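Side-chain contact in replicase polyprotein 1a (Avian infectious bronchitis virus, PDB 3LD1), which is a precursor cut into viral replication proteins, represented here by a fragment of its nsp2 part, whose own role is not settled: residues Q38-N43 with K48-E53. The protein carries 3 engineered substitutions. Numbering follows the deposited sequence.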
loop_
_atom_site.group_PDB
_atom_site.type_symbol
_atom_site.label_atom_id
_atom_site.label_comp_id
_atom_site.label_asym_id
_atom_site.label_seq_id
_atom_site.Cartn_x
_atom_site.Cartn_y
_atom_site.Cartn_z
ATOM N N GLN A 38 12.622 13.638 0.485
ATOM C CA GLN A 38 11.695 14.678 0.009
ATOM C C GLN A 38 11.950 16.010 0.743
ATOM O O GLN A 38 12.080 17.046 0.107
ATOM C CB GLN A 38 10.222 14.191 0.069
ATOM C CG GLN A 38 9.224 15.321 0.365
ATOM C CD GLN A 38 7.850 14.775 0.900
ATOM O OE1 GLN A 38 7.016 14.191 0.153
ATOM N NE2 GLN A 38 7.632 14.958 2.220
ATOM N N LYS A 39 12.078 15.981 2.066
ATOM C CA LYS A 39 12.401 17.238 2.842
ATOM C C LYS A 39 13.686 17.901 2.340
ATOM O O LYS A 39 13.851 19.139 2.243
ATOM C CB LYS A 39 12.587 16.883 4.325
ATOM C CG LYS A 39 12.859 18.038 5.276
ATOM C CD LYS A 39 12.736 17.537 6.774
ATOM C CE LYS A 39 12.932 18.729 7.718
ATOM N NZ LYS A 39 11.944 18.654 8.884
ATOM N N PHE A 40 14.631 17.043 2.038
ATOM C CA PHE A 40 15.900 17.604 1.683
ATOM C C PHE A 40 15.800 18.240 0.278
ATOM O O PHE A 40 16.223 19.387 0.067
ATOM C CB PHE A 40 16.972 16.533 1.829
ATOM C CG PHE A 40 18.255 16.866 1.151
ATOM C CD1 PHE A 40 19.334 17.358 1.882
ATOM C CD2 PHE A 40 18.412 16.665 -0.236
ATOM C CE1 PHE A 40 20.582 17.644 1.242
ATOM C CE2 PHE A 40 19.625 16.938 -0.881
ATOM C CZ PHE A 40 20.717 17.427 -0.141
ATOM N N ASP A 41 15.183 17.546 -0.673
ATOM C CA ASP A 41 15.040 18.184 -1.977
ATOM C C ASP A 41 14.262 19.477 -1.860
ATOM O O ASP A 41 14.563 20.376 -2.572
ATOM C CB ASP A 41 14.310 17.292 -2.963
ATOM C CG ASP A 41 14.932 15.946 -3.080
ATOM O OD1 ASP A 41 16.188 15.748 -2.745
ATOM O OD2 ASP A 41 14.139 15.045 -3.510
ATOM N N ARG A 42 13.231 19.536 -1.014
ATOM C CA ARG A 42 12.481 20.788 -0.852
ATOM C C ARG A 42 13.356 21.891 -0.300
ATOM O O ARG A 42 13.304 23.025 -0.791
ATOM C CB ARG A 42 11.317 20.657 0.118
ATOM C CG ARG A 42 10.172 19.847 -0.324
ATOM C CD ARG A 42 9.068 19.916 0.749
ATOM N NE ARG A 42 7.852 19.194 0.323
ATOM C CZ ARG A 42 7.103 18.362 1.074
ATOM N NH1 ARG A 42 7.476 18.024 2.300
ATOM N NH2 ARG A 42 5.992 17.817 0.571
ATOM N N ASN A 43 14.148 21.553 0.718
ATOM C CA ASN A 43 15.037 22.516 1.381
ATOM C C ASN A 43 15.920 23.181 0.362
ATOM O O ASN A 43 16.098 24.392 0.381
ATOM C CB ASN A 43 15.942 21.835 2.422
ATOM C CG ASN A 43 15.335 21.804 3.807
ATOM O OD1 ASN A 43 14.610 22.722 4.165
ATOM N ND2 ASN A 43 15.665 20.767 4.615
ATOM N N LYS A 48 16.983 28.988 0.900
ATOM C CA LYS A 48 17.276 29.391 2.234
ATOM C C LYS A 48 18.332 28.413 2.816
ATOM O O LYS A 48 18.338 27.175 2.557
ATOM C CB LYS A 48 15.992 29.387 3.060
ATOM C CG LYS A 48 16.226 29.048 4.537
ATOM C CD LYS A 48 15.470 30.026 5.496
ATOM C CE LYS A 48 15.496 29.490 6.948
ATOM N NZ LYS A 48 14.382 30.211 7.666
ATOM N N GLN A 49 19.253 28.983 3.571
ATOM C CA GLN A 49 20.153 28.173 4.290
ATOM C C GLN A 49 19.418 27.132 5.118
ATOM O O GLN A 49 18.310 27.369 5.574
ATOM C CB GLN A 49 20.947 29.066 5.175
ATOM C CG GLN A 49 22.017 28.307 5.904
ATOM C CD GLN A 49 22.586 29.122 7.038
ATOM O OE1 GLN A 49 23.183 30.158 6.797
ATOM N NE2 GLN A 49 22.351 28.686 8.282
ATOM N N PHE A 50 20.017 25.965 5.278
ATOM C CA PHE A 50 19.450 24.929 6.114
ATOM C C PHE A 50 20.565 23.923 6.397
ATOM O O PHE A 50 21.623 23.925 5.729
ATOM C CB PHE A 50 18.302 24.248 5.399
ATOM C CG PHE A 50 18.722 23.349 4.230
ATOM C CD1 PHE A 50 18.931 23.888 2.935
ATOM C CD2 PHE A 50 18.851 21.971 4.407
ATOM C CE1 PHE A 50 19.312 23.050 1.815
ATOM C CE2 PHE A 50 19.237 21.098 3.329
ATOM C CZ PHE A 50 19.464 21.625 2.028
ATOM N N LYS A 51 20.329 23.061 7.376
ATOM C CA LYS A 51 21.344 22.183 7.874
ATOM C C LYS A 51 21.374 20.839 7.164
ATOM O O LYS A 51 20.344 20.348 6.754
ATOM C CB LYS A 51 21.035 21.868 9.321
ATOM C CG LYS A 51 21.372 23.005 10.318
ATOM C CD LYS A 51 21.028 22.473 11.772
ATOM C CE LYS A 51 20.917 23.629 12.768
ATOM N NZ LYS A 51 21.734 23.180 13.929
ATOM N N PHE A 52 22.532 20.190 7.116
ATOM C CA PHE A 52 22.620 18.873 6.566
ATOM C C PHE A 52 23.536 18.004 7.440
ATOM O O PHE A 52 24.746 18.091 7.382
ATOM C CB PHE A 52 23.068 19.018 5.112
ATOM C CG PHE A 52 23.173 17.729 4.336
ATOM C CD1 PHE A 52 22.291 16.650 4.561
ATOM C CD2 PHE A 52 24.190 17.594 3.347
ATOM C CE1 PHE A 52 22.414 15.418 3.797
ATOM C CE2 PHE A 52 24.338 16.369 2.602
ATOM C CZ PHE A 52 23.439 15.289 2.823
ATOM N N GLU A 53 22.938 17.217 8.313
ATOM C CA GLU A 53 23.652 16.214 9.029
ATOM C C GLU A 53 24.351 15.146 8.126
ATOM O O GLU A 53 23.704 14.201 7.663
ATOM C CB GLU A 53 22.700 15.571 10.071
ATOM C CG GLU A 53 23.019 16.017 11.458
ATOM C CD GLU A 53 24.573 15.845 11.782
ATOM O OE1 GLU A 53 25.152 14.713 11.628
ATOM O OE2 GLU A 53 25.234 16.863 12.158
HETATM O O HOH W 1 18.099 26.250 0.072
#
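Phe50 and Phe52 of edge strand 50-54 join Phe40 of helix 30-46 in an aromatic cluster, where the chain, having left the helix, doubles back into the outer strand of the mixed four-stranded sheet near the N-terminus. The segment axes, 10.0 Å apart, run roughly antiparallel, and no direct hydrogen bond joins the two segments. Ahead of the strand, Lys48 comes in through its backbone: a water lies 2.7 Å from both Lys48 O and Asn43 O and can bridge them, though it has more acceptors in reach than protons; Asn43 O also accepts a hydrogen bond from Thr46 OG1. Phe50 then lays one ring face against Asn43, whose CB stands 3.3 Å from the ring centroid and 4° off its normal, a CH-pi contact. The Asn43 amide is stacked, 25° from the ring plane, with ND2 3.4 Å from Phe50 CD2. The same ring offers its edge to the face of Phe40 in an offset edge-to-face pair, planes at 78°. Phe52, buried like Phe40, completes the cluster, with Leu61 of strand 57-64 touching both. Phe52 carries CG anti to its N, which places the ring under Phe40 CE1, centred over its face and 3.9 Å from Phe52 CE1.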